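Long-range contact in tRNA (Adenine(22)-N(1))-methyltransferase (Mycoplasma capricolum subsp. capricolum, PDB 6QE6), which probably methylates N1 of adenine 22 in tRNA, and binds S-adenosyl-L-homocysteine, the product left by its methyl donor: residues 106-117 and 130-141. Numbering follows the deposited sequence.
Sequences NIDYVTICGLGS and KISNYIICSNTS. With SAH (S-adenosyl-L-homocysteine), chain C.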
loop_
_atom_site.group_PDB
_atom_site.type_symbol
_atom_site.label_atom_id
_atom_site.label_comp_id
_atom_site.label_asym_id
_atom_site.label_seq_id
_atom_site.Cartn_x
_atom_site.Cartn_y
_atom_site.Cartn_z
ATOM N N ASN A 106 -12.246 -6.447 -16.032
ATOM C CA ASN A 106 -12.407 -5.502 -14.935
ATOM C C ASN A 106 -11.896 -6.105 -13.635
ATOM O O ASN A 106 -12.185 -7.263 -13.316
ATOM C CB ASN A 106 -13.875 -5.123 -14.769
ATOM C CG ASN A 106 -14.340 -4.149 -15.804
ATOM O OD1 ASN A 106 -13.549 -3.636 -16.590
ATOM N ND2 ASN A 106 -15.632 -3.875 -15.810
ATOM N N ILE A 107 -11.163 -5.301 -12.870
ATOM C CA ILE A 107 -10.454 -5.769 -11.683
ATOM C C ILE A 107 -11.070 -5.111 -10.455
ATOM O O ILE A 107 -11.132 -3.880 -10.369
ATOM C CB ILE A 107 -8.947 -5.477 -11.790
ATOM C CG1 ILE A 107 -8.338 -6.293 -12.933
ATOM C CG2 ILE A 107 -8.224 -5.765 -10.465
ATOM C CD1 ILE A 107 -7.042 -5.736 -13.440
ATOM N N ASP A 108 -11.530 -5.935 -9.506
ATOM C CA ASP A 108 -12.099 -5.407 -8.268
ATOM C C ASP A 108 -11.020 -4.777 -7.394
ATOM O O ASP A 108 -11.204 -3.679 -6.860
ATOM C CB ASP A 108 -12.818 -6.514 -7.503
ATOM C CG ASP A 108 -14.014 -7.067 -8.262
ATOM O OD1 ASP A 108 -15.143 -6.607 -7.997
ATOM O OD2 ASP A 108 -13.831 -7.941 -9.138
ATOM N N TYR A 109 -9.882 -5.452 -7.237
ATOM C CA TYR A 109 -8.838 -4.960 -6.354
ATOM C C TYR A 109 -7.488 -5.185 -6.999
ATOM O O TYR A 109 -7.146 -6.317 -7.353
ATOM C CB TYR A 109 -8.834 -5.672 -5.007
ATOM C CG TYR A 109 -10.010 -5.424 -4.104
ATOM C CD1 TYR A 109 -9.977 -4.405 -3.151
ATOM C CD2 TYR A 109 -11.132 -6.257 -4.146
ATOM C CE1 TYR A 109 -11.035 -4.207 -2.283
ATOM C CE2 TYR A 109 -12.211 -6.054 -3.292
ATOM C CZ TYR A 109 -12.150 -5.030 -2.364
ATOM O OH TYR A 109 -13.199 -4.845 -1.510
ATOM N N VAL A 110 -6.712 -4.125 -7.115
ATOM C CA VAL A 110 -5.293 -4.251 -7.380
ATOM C C VAL A 110 -4.563 -4.144 -6.052
ATOM O O VAL A 110 -4.803 -3.205 -5.280
ATOM C CB VAL A 110 -4.824 -3.185 -8.375
ATOM C CG1 VAL A 110 -3.323 -3.136 -8.391
ATOM C CG2 VAL A 110 -5.392 -3.513 -9.756
ATOM N N THR A 111 -3.723 -5.130 -5.750
ATOM C CA THR A 111 -2.895 -5.096 -4.555
ATOM C C THR A 111 -1.449 -4.873 -4.959
ATOM O O THR A 111 -0.974 -5.440 -5.951
ATOM C CB THR A 111 -3.013 -6.371 -3.712
ATOM O OG1 THR A 111 -2.647 -7.519 -4.493
ATOM C CG2 THR A 111 -4.436 -6.523 -3.193
ATOM N N ILE A 112 -0.780 -3.999 -4.210
ATOM C CA ILE A 112 0.622 -3.676 -4.395
ATOM C C ILE A 112 1.240 -3.745 -3.014
ATOM O O ILE A 112 0.946 -2.895 -2.161
ATOM C CB ILE A 112 0.827 -2.289 -5.011
ATOM C CG1 ILE A 112 0.006 -2.143 -6.290
ATOM C CG2 ILE A 112 2.296 -2.048 -5.259
ATOM C CD1 ILE A 112 -0.158 -0.713 -6.774
ATOM N N CYS A 113 2.088 -4.747 -2.781
ATOM C CA CYS A 113 2.659 -4.976 -1.463
ATOM C C CYS A 113 4.170 -5.112 -1.552
ATOM O O CYS A 113 4.701 -5.734 -2.480
ATOM C CB CYS A 113 2.049 -6.226 -0.815
ATOM S SG CYS A 113 0.228 -6.219 -0.857
ATOM N N GLY A 114 4.860 -4.518 -0.582
ATOM C CA GLY A 114 6.296 -4.682 -0.493
ATOM C C GLY A 114 7.107 -3.812 -1.424
ATOM O O GLY A 114 8.204 -4.210 -1.823
ATOM N N LEU A 115 6.595 -2.641 -1.796
ATOM C CA LEU A 115 7.354 -1.637 -2.523
ATOM C C LEU A 115 7.300 -0.327 -1.750
ATOM O O LEU A 115 6.511 -0.165 -0.811
ATOM C CB LEU A 115 6.822 -1.468 -3.952
ATOM C CG LEU A 115 6.826 -2.730 -4.833
ATOM C CD1 LEU A 115 6.087 -2.513 -6.137
ATOM C CD2 LEU A 115 8.260 -3.246 -5.103
ATOM N N GLY A 116 8.186 0.604 -2.134
ATOM C CA GLY A 116 8.150 1.942 -1.583
ATOM C C GLY A 116 7.101 2.834 -2.248
ATOM O O GLY A 116 6.657 2.613 -3.377
ATOM N N SER A 117 6.713 3.879 -1.518
ATOM C CA SER A 117 5.678 4.791 -1.992
ATOM C C SER A 117 6.057 5.436 -3.314
ATOM O O SER A 117 5.209 5.602 -4.196
ATOM C CB SER A 117 5.419 5.860 -0.938
ATOM O OG SER A 117 4.824 5.260 0.194
ATOM N N LYS A 130 -10.632 0.096 -15.682
ATOM C CA LYS A 130 -10.920 -1.290 -15.324
ATOM C C LYS A 130 -10.749 -1.574 -13.835
ATOM O O LYS A 130 -11.274 -2.580 -13.347
ATOM C CB LYS A 130 -10.011 -2.236 -16.104
ATOM C CG LYS A 130 -10.271 -2.276 -17.599
ATOM C CD LYS A 130 -9.294 -3.203 -18.267
ATOM C CE LYS A 130 -9.655 -3.426 -19.708
ATOM N NZ LYS A 130 -8.796 -4.465 -20.335
ATOM N N ILE A 131 -10.026 -0.729 -13.102
ATOM C CA ILE A 131 -9.651 -1.001 -11.715
ATOM C C ILE A 131 -10.584 -0.249 -10.778
ATOM O O ILE A 131 -10.767 0.968 -10.919
ATOM C CB ILE A 131 -8.192 -0.595 -11.449
ATOM C CG1 ILE A 131 -7.243 -1.416 -12.317
ATOM C CG2 ILE A 131 -7.895 -0.693 -9.972
ATOM C CD1 ILE A 131 -6.006 -0.653 -12.717
ATOM N N SER A 132 -11.142 -0.955 -9.793
ATOM C CA SER A 132 -12.078 -0.329 -8.864
ATOM C C SER A 132 -11.466 0.047 -7.520
ATOM O O SER A 132 -11.933 1.005 -6.907
ATOM C CB SER A 132 -13.285 -1.247 -8.619
ATOM O OG SER A 132 -14.245 -1.084 -9.644
ATOM N N ASN A 133 -10.476 -0.696 -7.023
ATOM C CA ASN A 133 -9.945 -0.474 -5.685
ATOM C C ASN A 133 -8.476 -0.851 -5.650
ATOM O O ASN A 133 -8.039 -1.759 -6.354
ATOM C CB ASN A 133 -10.638 -1.300 -4.602
ATOM C CG ASN A 133 -12.110 -1.078 -4.546
ATOM O OD1 ASN A 133 -12.586 -0.131 -3.915
ATOM N ND2 ASN A 133 -12.858 -1.969 -5.186
ATOM N N TYR A 134 -7.725 -0.149 -4.812
ATOM C CA TYR A 134 -6.355 -0.512 -4.513
ATOM C C TYR A 134 -6.272 -0.896 -3.053
ATOM O O TYR A 134 -6.898 -0.259 -2.199
ATOM C CB TYR A 134 -5.385 0.635 -4.791
ATOM C CG TYR A 134 -5.241 0.946 -6.252
ATOM C CD1 TYR A 134 -4.321 0.259 -7.036
ATOM C CD2 TYR A 134 -6.037 1.917 -6.858
ATOM C CE1 TYR A 134 -4.192 0.527 -8.372
ATOM C CE2 TYR A 134 -5.908 2.196 -8.196
ATOM C CZ TYR A 134 -4.989 1.504 -8.949
ATOM O OH TYR A 134 -4.857 1.785 -10.287
ATOM N N ILE A 135 -5.507 -1.940 -2.771
ATOM C CA ILE A 135 -4.952 -2.143 -1.443
ATOM C C ILE A 135 -3.443 -2.092 -1.585
ATOM O O ILE A 135 -2.850 -2.915 -2.293
ATOM C CB ILE A 135 -5.407 -3.464 -0.813
ATOM C CG1 ILE A 135 -6.937 -3.555 -0.842
ATOM C CG2 ILE A 135 -4.824 -3.591 0.608
ATOM C CD1 ILE A 135 -7.447 -4.901 -0.469
ATOM N N ILE A 136 -2.823 -1.130 -0.915
ATOM C CA ILE A 136 -1.386 -0.931 -0.979
ATOM C C ILE A 136 -0.781 -1.167 0.402
ATOM O O ILE A 136 -1.330 -0.737 1.422
ATOM C CB ILE A 136 -1.065 0.476 -1.512
ATOM C CG1 ILE A 136 -1.490 0.550 -2.988
ATOM C CG2 ILE A 136 0.401 0.816 -1.286
ATOM C CD1 ILE A 136 -2.041 1.892 -3.407
ATOM N N CYS A 137 0.336 -1.886 0.429
ATOM C CA CYS A 137 1.125 -2.111 1.639
ATOM C C CYS A 137 2.533 -1.596 1.346
ATOM O O CYS A 137 3.411 -2.352 0.926
ATOM C CB CYS A 137 1.116 -3.598 2.041
ATOM S SG CYS A 137 1.940 -3.924 3.609
ATOM N N SER A 138 2.738 -0.302 1.558
ATOM C CA SER A 138 4.021 0.337 1.287
ATOM C C SER A 138 4.978 0.162 2.459
ATOM O O SER A 138 4.571 0.113 3.625
ATOM C CB SER A 138 3.824 1.825 1.010
ATOM O OG SER A 138 5.035 2.430 0.616
ATOM N N ASN A 139 6.266 0.079 2.147
ATOM C CA ASN A 139 7.284 0.032 3.190
ATOM C C ASN A 139 7.928 1.392 3.438
ATOM O O ASN A 139 8.971 1.466 4.096
ATOM C CB ASN A 139 8.348 -1.021 2.863
ATOM C CG ASN A 139 8.980 -0.809 1.515
ATOM O OD1 ASN A 139 9.251 0.330 1.122
ATOM N ND2 ASN A 139 9.236 -1.907 0.793
ATOM N N THR A 140 7.344 2.461 2.897
ATOM C CA THR A 140 7.652 3.820 3.300
ATOM C C THR A 140 6.336 4.548 3.515
ATOM O O THR A 140 5.298 4.147 2.980
ATOM C CB THR A 140 8.525 4.566 2.269
ATOM O OG1 THR A 140 7.835 4.675 1.004
ATOM C CG2 THR A 140 9.884 3.853 2.094
ATOM N N SER A 141 6.388 5.602 4.332
ATOM C CA SER A 141 5.205 6.399 4.621
ATOM C C SER A 141 4.568 6.896 3.327
ATOM O O SER A 141 5.246 7.095 2.317
ATOM C CB SER A 141 5.579 7.571 5.518
ATOM O OG SER A 141 6.518 8.373 4.836
HETATM N N SAH C . 4.321 -9.032 -3.043
HETATM C CA SAH C . 5.288 -9.673 -2.158
HETATM C CB SAH C . 6.715 -9.514 -2.705
HETATM C CG SAH C . 7.291 -8.098 -2.739
HETATM S SD SAH C . 9.025 -8.086 -3.268
HETATM C C SAH C . 5.206 -9.115 -0.734
HETATM O O SAH C . 4.688 -8.015 -0.513
HETATM O OXT SAH C . 5.660 -9.747 0.227
HETATM C "C5'" SAH C . 8.685 -6.849 -4.542
HETATM C "C4'" SAH C . 8.365 -7.490 -5.889
HETATM O "O4'" SAH C . 7.888 -6.498 -6.767
HETATM C "C3'" SAH C . 9.591 -8.082 -6.559
HETATM O "O3'" SAH C . 9.315 -9.407 -6.953
HETATM C "C2'" SAH C . 9.825 -7.219 -7.787
HETATM O "O2'" SAH C . 10.269 -8.021 -8.847
HETATM C "C1'" SAH C . 8.452 -6.640 -8.045
HETATM N N9 SAH C . 8.476 -5.321 -8.678
HETATM C C8 SAH C . 9.348 -4.299 -8.436
HETATM N N7 SAH C . 8.993 -3.253 -9.232
HETATM C C5 SAH C . 7.922 -3.594 -9.957
HETATM C C6 SAH C . 7.184 -2.911 -10.911
HETATM N N6 SAH C . 7.499 -1.664 -11.254
HETATM N N1 SAH C . 6.116 -3.543 -11.504
HETATM C C2 SAH C . 5.777 -4.835 -11.152
HETATM N N3 SAH C . 6.523 -5.501 -10.203
HETATM C C4 SAH C . 7.577 -4.889 -9.616
HETATM O O HOH W 1 10.778 -2.130 -2.130
#
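V110, I112 and G114 of 106-117 pair in parallel with I135 and C137 of 130-141, the two strands of a beta-alpha-beta unit, joined by helix 117-124. The strand order of the sheet, 3-2-1-4-5-7-6, is that of a Rossmann-like class I methyltransferase. The regular backbone ladder runs from V110 N on N133 O (2.8 Å) to G114 N on C137 O (3.0 Å); beyond it I107 bonds K130 and S132, and L115 O takes N139 N.

Apolar contacts lie on both faces. On the face of V110 and I112, the Y134 ring lies alongside V110, CD1 to CB 3.7 Å, while I131 CG2 sits over one ring face, toward the rim; Y134 OH bonds D127. On the other, I135 CD1 reaches Y109 CD1, and C113 meets C137 through their CB atoms. At the C-terminal end of strand 109-115, C113 O accepts a weak hydrogen bond from the SAH amino N, and L115 CD2 lies 3.7 Å from C8.

Polar side chains bind backbone at both ends. N133, its CG anti to the carbonyl carbon (chi1 -57°), places ND2 over one face of the Y109 ring, toward its rim, planes 29° apart, and gives ND2 to D108 O at 2.9 Å. Beyond the N-cap residue G116, T140 OG1 accepts S117 N (2.9 Å), and S117 OG donates to S141 O (2.8 Å) from above the carbonyl plane.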